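Local coordinates for protein glycerol dehydratase (Clostridium butyricum, PDB 1R9D) that is a glycyl-radical enzyme that probably dehydrates glycerol to 3-hydroxypropionaldehyde without coenzyme B12, and is seen here with glycerol bound, at residues D756-V759 against Y764-Q767; N598-K601 against D607-D610; Q45-R50 against R516-F521; L459-G464 against K580-D585. All coordinates share one frame; numbering follows the deposited sequence.

Contact 1 belongs to the glycine-radical part of the chain and is the most deeply buried of the four, about 15 Å from the chain centre; it joins the two strands of one hairpin through backbone bonds. Contacts 2, 3 and 4 lie farther out, are partly buried and involve helix ends and loops. No two contacts share a helix or strand. Contacts 2 and 4 lie on the same side of the chain, centres about 21 Å apart, without touching: the first bridges by water and apolar touch, the second pairs two amides beside a methyl contact. Contact 3, on the opposite side from contact 2, is wholly apolar between its segments and lies at the subunit boundary.

Contact 1: D756-V759 against Y764-Q767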
loop_
_atom_site.group_PDB
_atom_site.type_symbol
_atom_site.label_atom_id
_atom_site.label_comp_id
_atom_site.label_asym_id
_atom_site.label_seq_id
_atom_site.Cartn_x
_atom_site.Cartn_y
_atom_site.Cartn_z
ATOM N N ASP A 756 41.799 -13.367 21.906
ATOM C CA ASP A 756 41.146 -12.337 22.707
ATOM C C ASP A 756 41.604 -10.908 22.413
ATOM O O ASP A 756 41.205 -9.977 23.107
ATOM C CB ASP A 756 41.352 -12.639 24.192
ATOM C CG ASP A 756 42.759 -12.322 24.659
ATOM O OD1 ASP A 756 43.717 -12.621 23.913
ATOM O OD2 ASP A 756 42.908 -11.779 25.774
ATOM N N LEU A 757 42.438 -10.735 21.393
ATOM C CA LEU A 757 42.936 -9.403 21.044
ATOM C C LEU A 757 41.839 -8.551 20.409
ATOM O O LEU A 757 41.297 -8.908 19.367
ATOM C CB LEU A 757 44.119 -9.516 20.074
ATOM C CG LEU A 757 44.669 -8.187 19.534
ATOM C CD1 LEU A 757 45.244 -7.365 20.673
ATOM C CD2 LEU A 757 45.732 -8.461 18.484
ATOM N N ILE A 758 41.525 -7.425 21.045
ATOM C CA ILE A 758 40.496 -6.511 20.550
ATOM C C ILE A 758 41.146 -5.242 20.012
ATOM O O ILE A 758 42.118 -4.751 20.584
ATOM C CB ILE A 758 39.522 -6.084 21.669
ATOM C CG1 ILE A 758 38.947 -7.316 22.373
ATOM C CG2 ILE A 758 38.389 -5.239 21.074
ATOM C CD1 ILE A 758 38.164 -8.234 21.456
ATOM N N VAL A 759 40.601 -4.711 18.921
ATOM C CA VAL A 759 41.131 -3.489 18.324
ATOM C C VAL A 759 40.000 -2.582 17.840
ATOM O O VAL A 759 38.917 -3.048 17.492
ATOM C CB VAL A 759 42.046 -3.801 17.119
ATOM C CG1 VAL A 759 41.240 -4.443 16.005
ATOM C CG2 VAL A 759 42.708 -2.531 16.621
ATOM N N TYR A 764 33.632 1.345 16.299
ATOM C CA TYR A 764 33.383 0.049 16.918
ATOM C C TYR A 764 34.694 -0.699 17.056
ATOM O O TYR A 764 35.654 -0.425 16.334
ATOM C CB TYR A 764 32.417 -0.789 16.070
ATOM C CG TYR A 764 32.979 -1.323 14.758
ATOM C CD1 TYR A 764 33.287 -2.683 14.603
ATOM C CD2 TYR A 764 33.151 -0.488 13.658
ATOM C CE1 TYR A 764 33.739 -3.186 13.376
ATOM C CE2 TYR A 764 33.606 -0.980 12.434
ATOM C CZ TYR A 764 33.892 -2.330 12.298
ATOM O OH TYR A 764 34.297 -2.814 11.074
ATOM N N SER A 765 34.725 -1.644 17.988
ATOM C CA SER A 765 35.908 -2.459 18.208
ATOM C C SER A 765 35.624 -3.844 17.642
ATOM O O SER A 765 34.466 -4.199 17.403
ATOM C CB SER A 765 36.225 -2.541 19.701
ATOM O OG SER A 765 36.607 -1.269 20.209
ATOM N N ALA A 766 36.672 -4.624 17.407
ATOM C CA ALA A 766 36.484 -5.957 16.860
ATOM C C ALA A 766 37.595 -6.898 17.270
ATOM O O ALA A 766 38.666 -6.469 17.697
ATOM C CB ALA A 766 36.418 -5.893 15.337
ATOM N N GLN A 767 37.313 -8.190 17.149
ATOM C CA GLN A 767 38.296 -9.219 17.441
ATOM C C GLN A 767 39.227 -9.131 16.239
ATOM O O GLN A 767 38.838 -9.450 15.111
ATOM C CB GLN A 767 37.610 -10.586 17.500
ATOM C CG GLN A 767 38.553 -11.773 17.584
ATOM C CD GLN A 767 37.801 -13.094 17.588
ATOM O OE1 GLN A 767 36.813 -13.256 16.868
ATOM N NE2 GLN A 767 38.270 -14.048 18.387
#
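The carbonyl oxygen of V759 takes the backbone N-H of A766 at 2.7 Å, and the CA of S765 closes on the same oxygen at 3.1 Å in a CA-H...O contact. The pair belongs to a short antiparallel beta hairpin, strand 758-760 with strand 765-767, whose turn carries the predicted glycyl-radical site, G763, unmodified in this structure. A return bond from V759 N to A766 O, 2.9 Å and nearly straight at 162°, makes V759 and A766 a hydrogen-bonded pair; I758 and Q767 form the adjoining non-hydrogen-bonded pair. The oxygen of A766 also receives the CA of I758, so each carbonyl is held by an N-H and a CA-H. Beta-branched I758 and V759 suit an extended strand, and the small methyl of A766 shares a face with V759. The chi1 of I758 (-53°) turns CG2 away from the backbone N towards S765, whose CB it meets at 3.7 Å. Polar ends find partners beyond the segments: S765 OG bonds to L400 O and R760 NH1, Q767 to Q755 O and R81. Y764, whose OH bonds to G334 O, has its side chain about 6 Å from the bound glycerol. CD1 of I758 rests 4.1 Å from the CA of Q767.

Contact 2: N598-K601 against D607-D610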
loop_
_atom_site.group_PDB
_atom_site.type_symbol
_atom_site.label_atom_id
_atom_site.label_comp_id
_atom_site.label_asym_id
_atom_site.label_seq_id
_atom_site.Cartn_x
_atom_site.Cartn_y
_atom_site.Cartn_z
ATOM N N ASN A 598 54.133 16.423 -1.497
ATOM C CA ASN A 598 54.748 17.476 -0.699
ATOM C C ASN A 598 53.877 18.713 -0.506
ATOM O O ASN A 598 54.266 19.643 0.199
ATOM C CB ASN A 598 56.110 17.868 -1.287
ATOM C CG ASN A 598 57.153 16.765 -1.130
ATOM O OD1 ASN A 598 57.134 16.013 -0.155
ATOM N ND2 ASN A 598 58.079 16.681 -2.080
ATOM N N ALA A 599 52.701 18.726 -1.130
ATOM C CA ALA A 599 51.776 19.846 -0.967
ATOM C C ALA A 599 51.276 19.763 0.481
ATOM O O ALA A 599 51.361 18.701 1.101
ATOM C CB ALA A 599 50.613 19.716 -1.945
ATOM N N PRO A 600 50.752 20.871 1.039
ATOM C CA PRO A 600 50.255 20.877 2.427
ATOM C C PRO A 600 49.211 19.784 2.695
ATOM O O PRO A 600 48.303 19.590 1.895
ATOM C CB PRO A 600 49.657 22.278 2.580
ATOM C CG PRO A 600 50.420 23.098 1.584
ATOM C CD PRO A 600 50.518 22.174 0.396
ATOM N N LYS A 601 49.337 19.097 3.829
ATOM C CA LYS A 601 48.412 18.020 4.185
ATOM C C LYS A 601 47.543 18.309 5.412
ATOM O O LYS A 601 47.985 18.923 6.383
ATOM C CB LYS A 601 49.194 16.718 4.417
ATOM C CG LYS A 601 49.897 16.171 3.176
ATOM C CD LYS A 601 48.905 15.600 2.171
ATOM C CE LYS A 601 49.590 15.117 0.889
ATOM N NZ LYS A 601 50.032 16.250 0.014
ATOM N N ASP A 607 46.005 26.178 7.866
ATOM C CA ASP A 607 44.723 26.671 7.357
ATOM C C ASP A 607 44.463 26.504 5.866
ATOM O O ASP A 607 43.336 26.201 5.463
ATOM C CB ASP A 607 44.528 28.147 7.716
ATOM C CG ASP A 607 44.245 28.361 9.189
ATOM O OD1 ASP A 607 43.709 27.439 9.843
ATOM O OD2 ASP A 607 44.543 29.466 9.692
ATOM N N GLU A 608 45.487 26.708 5.046
ATOM C CA GLU A 608 45.324 26.599 3.601
ATOM C C GLU A 608 44.669 25.290 3.170
ATOM O O GLU A 608 43.754 25.290 2.344
ATOM C CB GLU A 608 46.675 26.762 2.898
ATOM C CG GLU A 608 46.592 26.639 1.385
ATOM C CD GLU A 608 47.881 27.042 0.698
ATOM O OE1 GLU A 608 48.949 26.515 1.078
ATOM O OE2 GLU A 608 47.824 27.883 -0.226
ATOM N N VAL A 609 45.132 24.175 3.722
ATOM C CA VAL A 609 44.548 22.894 3.354
ATOM C C VAL A 609 43.352 22.544 4.242
ATOM O O VAL A 609 42.352 22.025 3.756
ATOM C CB VAL A 609 45.605 21.754 3.385
ATOM C CG1 VAL A 609 46.280 21.684 4.750
ATOM C CG2 VAL A 609 44.941 20.424 3.030
ATOM N N ASP A 610 43.443 22.843 5.533
ATOM C CA ASP A 610 42.342 22.540 6.441
ATOM C C ASP A 610 41.022 23.170 5.974
ATOM O O ASP A 610 39.969 22.539 6.059
ATOM C CB ASP A 610 42.671 23.003 7.864
ATOM C CG ASP A 610 43.825 22.230 8.483
ATOM O OD1 ASP A 610 44.309 21.270 7.846
ATOM O OD2 ASP A 610 44.242 22.582 9.605
HETATM O O HOH W 1 46.960 20.759 8.216
#
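The nine-residue loop joining helices 590-597 and 607-624 folds back so that P600 packs on V609 in the first turn of the second helix. The CB of P600 lies 4.1 Å from CG1 of V609, and the valine covers the backbone as well: CG2 sits 3.6 Å from P600 O, CG1 at the same distance from K601 O. This spread follows from V609's first torsion (chi1 55°), which sets CG1 between the backbone N and the carbonyl carbon and CG2 anti to the N. Branched at CB, V609 can touch two successive peptides at once. The rigid proline ring suits a loop between consecutive helices, and helix 553-569 backs it through V561 against V609 and K565 against P600. One water donates to K601 O at 2.8 Å and to D610 OD1 at 2.7 Å; K601 O also accepts from N604 ND2, and D610 OD2 is held by K689 and S686. K601 NZ turns back to A599 O, 3.0 Å away and from above the carbonyl plane, and to L596 O. E608 OE1, in a long, weak ion pair with K565, makes van der Waals contact with P600 CG at 3.8 Å.

Contact 3: Q45-R50 against R516-F521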
loop_
_atom_site.group_PDB
_atom_site.type_symbol
_atom_site.label_atom_id
_atom_site.label_comp_id
_atom_site.label_asym_id
_atom_site.label_seq_id
_atom_site.Cartn_x
_atom_site.Cartn_y
_atom_site.Cartn_z
ATOM N N GLN A 45 -3.855 -11.294 4.012
ATOM C CA GLN A 45 -3.782 -10.342 5.114
ATOM C C GLN A 45 -2.943 -9.109 4.758
ATOM O O GLN A 45 -2.023 -9.194 3.944
ATOM C CB GLN A 45 -3.142 -11.042 6.314
ATOM C CG GLN A 45 -3.607 -10.549 7.652
ATOM C CD GLN A 45 -5.021 -10.982 7.956
ATOM O OE1 GLN A 45 -5.835 -10.186 8.399
ATOM N NE2 GLN A 45 -5.317 -12.254 7.723
ATOM N N PRO A 46 -3.262 -7.944 5.356
ATOM C CA PRO A 46 -2.511 -6.708 5.096
ATOM C C PRO A 46 -1.083 -6.941 5.609
ATOM O O PRO A 46 -0.881 -7.712 6.551
ATOM C CB PRO A 46 -3.244 -5.669 5.943
ATOM C CG PRO A 46 -4.633 -6.190 6.003
ATOM C CD PRO A 46 -4.441 -7.674 6.195
ATOM N N ALA A 47 -0.104 -6.272 5.014
ATOM C CA ALA A 47 1.289 -6.460 5.420
ATOM C C ALA A 47 1.576 -6.374 6.923
ATOM O O ALA A 47 2.332 -7.188 7.459
ATOM C CB ALA A 47 2.185 -5.477 4.668
ATOM N N ILE A 48 0.988 -5.399 7.609
ATOM C CA ILE A 48 1.242 -5.235 9.038
ATOM C C ILE A 48 0.815 -6.454 9.860
ATOM O O ILE A 48 1.491 -6.843 10.818
ATOM C CB ILE A 48 0.541 -3.956 9.585
ATOM C CG1 ILE A 48 1.009 -3.663 11.015
ATOM C CG2 ILE A 48 -0.973 -4.121 9.535
ATOM C CD1 ILE A 48 2.440 -3.167 11.102
ATOM N N LEU A 49 -0.304 -7.058 9.484
ATOM C CA LEU A 49 -0.797 -8.229 10.199
ATOM C C LEU A 49 0.058 -9.449 9.844
ATOM O O LEU A 49 0.292 -10.313 10.687
ATOM C CB LEU A 49 -2.274 -8.455 9.850
ATOM C CG LEU A 49 -3.237 -8.890 10.961
ATOM C CD1 LEU A 49 -2.999 -8.100 12.239
ATOM C CD2 LEU A 49 -4.665 -8.668 10.479
ATOM N N ARG A 50 0.534 -9.519 8.603
ATOM C CA ARG A 50 1.394 -10.626 8.191
ATOM C C ARG A 50 2.670 -10.598 9.031
ATOM O O ARG A 50 3.180 -11.640 9.448
ATOM C CB ARG A 50 1.758 -10.511 6.709
ATOM C CG ARG A 50 0.617 -10.853 5.765
ATOM C CD ARG A 50 1.046 -11.922 4.766
ATOM N NE ARG A 50 1.549 -11.351 3.532
ATOM C CZ ARG A 50 2.038 -12.058 2.519
ATOM N NH1 ARG A 50 2.101 -13.381 2.584
ATOM N NH2 ARG A 50 2.442 -11.432 1.430
ATOM N N ARG A 516 6.199 -3.461 2.414
ATOM C CA ARG A 516 6.329 -4.890 2.678
ATOM C C ARG A 516 6.825 -5.332 4.047
ATOM O O ARG A 516 6.611 -6.485 4.432
ATOM C CB ARG A 516 7.192 -5.528 1.588
ATOM C CG ARG A 516 6.512 -5.525 0.229
ATOM C CD ARG A 516 7.317 -6.246 -0.842
ATOM N NE ARG A 516 6.556 -6.320 -2.087
ATOM C CZ ARG A 516 6.964 -6.941 -3.189
ATOM N NH1 ARG A 516 8.142 -7.552 -3.217
ATOM N NH2 ARG A 516 6.184 -6.958 -4.263
ATOM N N ALA A 517 7.477 -4.443 4.791
ATOM C CA ALA A 517 7.974 -4.825 6.107
ATOM C C ALA A 517 7.754 -3.828 7.248
ATOM O O ALA A 517 8.698 -3.450 7.944
ATOM C CB ALA A 517 9.469 -5.197 6.015
ATOM N N PRO A 518 6.508 -3.367 7.442
ATOM C CA PRO A 518 6.294 -2.429 8.548
ATOM C C PRO A 518 6.448 -3.290 9.807
ATOM O O PRO A 518 6.022 -4.446 9.814
ATOM C CB PRO A 518 4.867 -1.938 8.307
ATOM C CG PRO A 518 4.210 -3.127 7.664
ATOM C CD PRO A 518 5.264 -3.594 6.687
ATOM N N LEU A 519 7.063 -2.749 10.856
ATOM C CA LEU A 519 7.314 -3.530 12.071
ATOM C C LEU A 519 6.452 -3.199 13.290
ATOM O O LEU A 519 6.649 -2.175 13.942
ATOM C CB LEU A 519 8.794 -3.410 12.449
ATOM C CG LEU A 519 9.792 -3.759 11.338
ATOM C CD1 LEU A 519 11.198 -3.753 11.917
ATOM C CD2 LEU A 519 9.478 -5.128 10.745
ATOM N N PRO A 520 5.508 -4.093 13.634
ATOM C CA PRO A 520 4.594 -3.930 14.772
ATOM C C PRO A 520 5.271 -3.870 16.142
ATOM O O PRO A 520 5.004 -2.967 16.934
ATOM C CB PRO A 520 3.672 -5.153 14.667
ATOM C CG PRO A 520 3.801 -5.593 13.250
ATOM C CD PRO A 520 5.249 -5.366 12.943
ATOM N N PHE A 521 6.144 -4.833 16.425
ATOM C CA PHE A 521 6.805 -4.875 17.727
ATOM C C PHE A 521 7.709 -3.669 17.994
ATOM O O PHE A 521 7.556 -2.975 19.001
ATOM C CB PHE A 521 7.605 -6.176 17.876
ATOM C CG PHE A 521 8.216 -6.358 19.239
ATOM C CD1 PHE A 521 9.587 -6.211 19.429
ATOM C CD2 PHE A 521 7.415 -6.648 20.339
ATOM C CE1 PHE A 521 10.157 -6.349 20.697
ATOM C CE2 PHE A 521 7.971 -6.789 21.613
ATOM C CZ PHE A 521 9.345 -6.639 21.795
#
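I48 lays its CD1 methyl between two proline rings, 3.5 Å from CG of P520 and 3.9 Å from CG of P518. The isoleucine reaches them because CG1 stands anti to its backbone N (chi1 -170°), which carries the longer branch outward from the first turn of helix 47-61. Against P518 the side chain crosses obliquely, the methyl meeting both CB and CG of the ring; past P520 it runs in the opposite direction, and both CG1 and CD1 border the ring's CG. The same P520 carbon also lies 3.6 Å from the backbone oxygen of I48. One residue earlier, A47 faces the CD of P518 with its CB at 4.1 Å, and its small side chain lets the ring come close to the helix.

P518 lies in the short link after helix 484-516, whereas P520 opens helix 520-524, a first-turn place where the missing N-H costs no helical bond; L519 holds the N-cap position before it. F204 of helix 197-230 adds to the cover over I48, and R516 NH2 bonds to E43 O of the second subunit, placing the contact beside the dimer boundary. With no hydrogen bond between the two segments, their association rests on shape and apolar contact, and rigid pyrrolidine rings provide preformed surfaces that the isoleucine's longer branch fits against.

Contact 4: L459-G464 against K580-D585; sequences LTINSG and KTLNND
I461 and L582 meet through single methyls, CD1 to CD1 at 3.4 Å, closer than usual for two carbons, with the side chains crossing at about a right angle. This is the tight, buried part of a contact between the C-terminal ends of helices 453-461 and 575-583; P656 and K579 also pack on I461. One residue further along each segment, the partnership turns polar. The side chains of N462 and N583 run antiparallel, their amide planes 23° apart, and each offers an amide to the other. N583 ND2 gives the sounder bond, 3.3 Å to N462 OD1 with an angle of 157° at the hydrogen; the donor is tilted from the carbonyl plane of N462. The return from N462 ND2 to N583 OD1 is weak, at 3.4 Å. Here the setting is looser: N583 is exposed and N462 partly so. Both helices finish in Schellman motifs with S463 and D585 at positive phi, and G464 suits the left-handed turn after the first. Asparagine fits these helix ends because its short amide can reach across without a charge. Two long amide bonds beside one close methyl pair are consistent with close apolar contact inside and a weaker, more tolerant polar pairing towards solvent.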
loop_
_atom_site.group_PDB
_atom_site.type_symbol
_atom_site.label_atom_id
_atom_site.label_comp_id
_atom_site.label_asym_id
_atom_site.label_seq_id
_atom_site.Cartn_x
_atom_site.Cartn_y
_atom_site.Cartn_z
ATOM N N LEU A 459 36.091 12.065 -10.918
ATOM C CA LEU A 459 35.143 12.372 -11.981
ATOM C C LEU A 459 35.180 13.840 -12.392
ATOM O O LEU A 459 34.780 14.181 -13.504
ATOM C CB LEU A 459 33.724 11.981 -11.558
ATOM C CG LEU A 459 33.474 10.471 -11.491
ATOM C CD1 LEU A 459 32.092 10.214 -10.905
ATOM C CD2 LEU A 459 33.591 9.859 -12.888
ATOM N N THR A 460 35.642 14.711 -11.499
ATOM C CA THR A 460 35.743 16.129 -11.830
ATOM C C THR A 460 36.901 16.278 -12.814
ATOM O O THR A 460 36.786 16.949 -13.840
ATOM C CB THR A 460 36.030 16.990 -10.581
ATOM O OG1 THR A 460 34.981 16.802 -9.620
ATOM C CG2 THR A 460 36.098 18.463 -10.956
ATOM N N ILE A 461 38.016 15.631 -12.496
ATOM C CA ILE A 461 39.190 15.679 -13.352
ATOM C C ILE A 461 38.913 15.025 -14.704
ATOM O O ILE A 461 39.444 15.463 -15.726
ATOM C CB ILE A 461 40.394 14.993 -12.666
ATOM C CG1 ILE A 461 40.887 15.877 -11.517
ATOM C CG2 ILE A 461 41.508 14.732 -13.680
ATOM C CD1 ILE A 461 42.049 15.301 -10.740
ATOM N N ASN A 462 38.072 13.993 -14.716
ATOM C CA ASN A 462 37.742 13.302 -15.961
ATOM C C ASN A 462 36.395 13.697 -16.585
ATOM O O ASN A 462 35.870 12.987 -17.439
ATOM C CB ASN A 462 37.794 11.783 -15.753
ATOM C CG ASN A 462 39.202 11.285 -15.452
ATOM O OD1 ASN A 462 40.175 11.758 -16.040
ATOM N ND2 ASN A 462 39.312 10.315 -14.550
ATOM N N SER A 463 35.847 14.833 -16.161
ATOM C CA SER A 463 34.579 15.337 -16.692
ATOM C C SER A 463 33.434 14.323 -16.739
ATOM O O SER A 463 32.732 14.224 -17.747
ATOM C CB SER A 463 34.783 15.910 -18.100
ATOM O OG SER A 463 35.626 17.045 -18.077
ATOM N N GLY A 464 33.247 13.577 -15.653
ATOM C CA GLY A 464 32.168 12.604 -15.597
ATOM C C GLY A 464 32.346 11.365 -16.452
ATOM O O GLY A 464 31.423 10.555 -16.566
ATOM N N LYS A 580 46.635 13.242 -17.173
ATOM C CA LYS A 580 47.310 12.086 -17.754
ATOM C C LYS A 580 48.098 11.302 -16.715
ATOM O O LYS A 580 48.090 10.073 -16.724
ATOM C CB LYS A 580 48.234 12.522 -18.894
ATOM C CG LYS A 580 47.479 13.068 -20.099
ATOM C CD LYS A 580 48.416 13.439 -21.242
ATOM C CE LYS A 580 47.639 14.034 -22.409
ATOM N NZ LYS A 580 48.539 14.473 -23.513
ATOM N N THR A 581 48.768 12.015 -15.815
ATOM C CA THR A 581 49.556 11.370 -14.772
ATOM C C THR A 581 48.670 10.523 -13.859
ATOM O O THR A 581 49.012 9.393 -13.523
ATOM C CB THR A 581 50.293 12.406 -13.901
ATOM O OG1 THR A 581 51.047 13.290 -14.740
ATOM C CG2 THR A 581 51.242 11.711 -12.944
ATOM N N LEU A 582 47.529 11.072 -13.457
ATOM C CA LEU A 582 46.627 10.341 -12.577
ATOM C C LEU A 582 46.051 9.113 -13.267
ATOM O O LEU A 582 45.987 8.038 -12.679
ATOM C CB LEU A 582 45.497 11.255 -12.097
ATOM C CG LEU A 582 45.949 12.419 -11.218
ATOM C CD1 LEU A 582 44.770 13.342 -10.954
ATOM C CD2 LEU A 582 46.533 11.895 -9.917
ATOM N N ASN A 583 45.641 9.269 -14.520
ATOM C CA ASN A 583 45.073 8.152 -15.260
ATOM C C ASN A 583 46.094 7.049 -15.514
ATOM O O ASN A 583 45.723 5.910 -15.805
ATOM C CB ASN A 583 44.462 8.643 -16.574
ATOM C CG ASN A 583 43.185 9.442 -16.352
ATOM O OD1 ASN A 583 42.314 9.032 -15.580
ATOM N ND2 ASN A 583 43.062 10.576 -17.030
ATOM N N ASN A 584 47.378 7.379 -15.392
ATOM C CA ASN A 584 48.437 6.392 -15.589
ATOM C C ASN A 584 49.017 5.958 -14.243
ATOM O O ASN A 584 50.033 5.262 -14.186
ATOM C CB ASN A 584 49.555 6.959 -16.470
ATOM C CG ASN A 584 49.058 7.399 -17.832
ATOM O OD1 ASN A 584 48.263 6.706 -18.470
ATOM N ND2 ASN A 584 49.535 8.550 -18.293
ATOM N N ASP A 585 48.364 6.379 -13.163
ATOM C CA ASP A 585 48.790 6.037 -11.810
ATOM C C ASP A 585 50.246 6.425 -11.529
ATOM O O ASP A 585 50.997 5.666 -10.918
ATOM C CB ASP A 585 48.572 4.536 -11.564
ATOM C CG ASP A 585 48.692 4.154 -10.096
ATOM O OD1 ASP A 585 48.259 4.944 -9.231
ATOM O OD2 ASP A 585 49.200 3.053 -9.801
#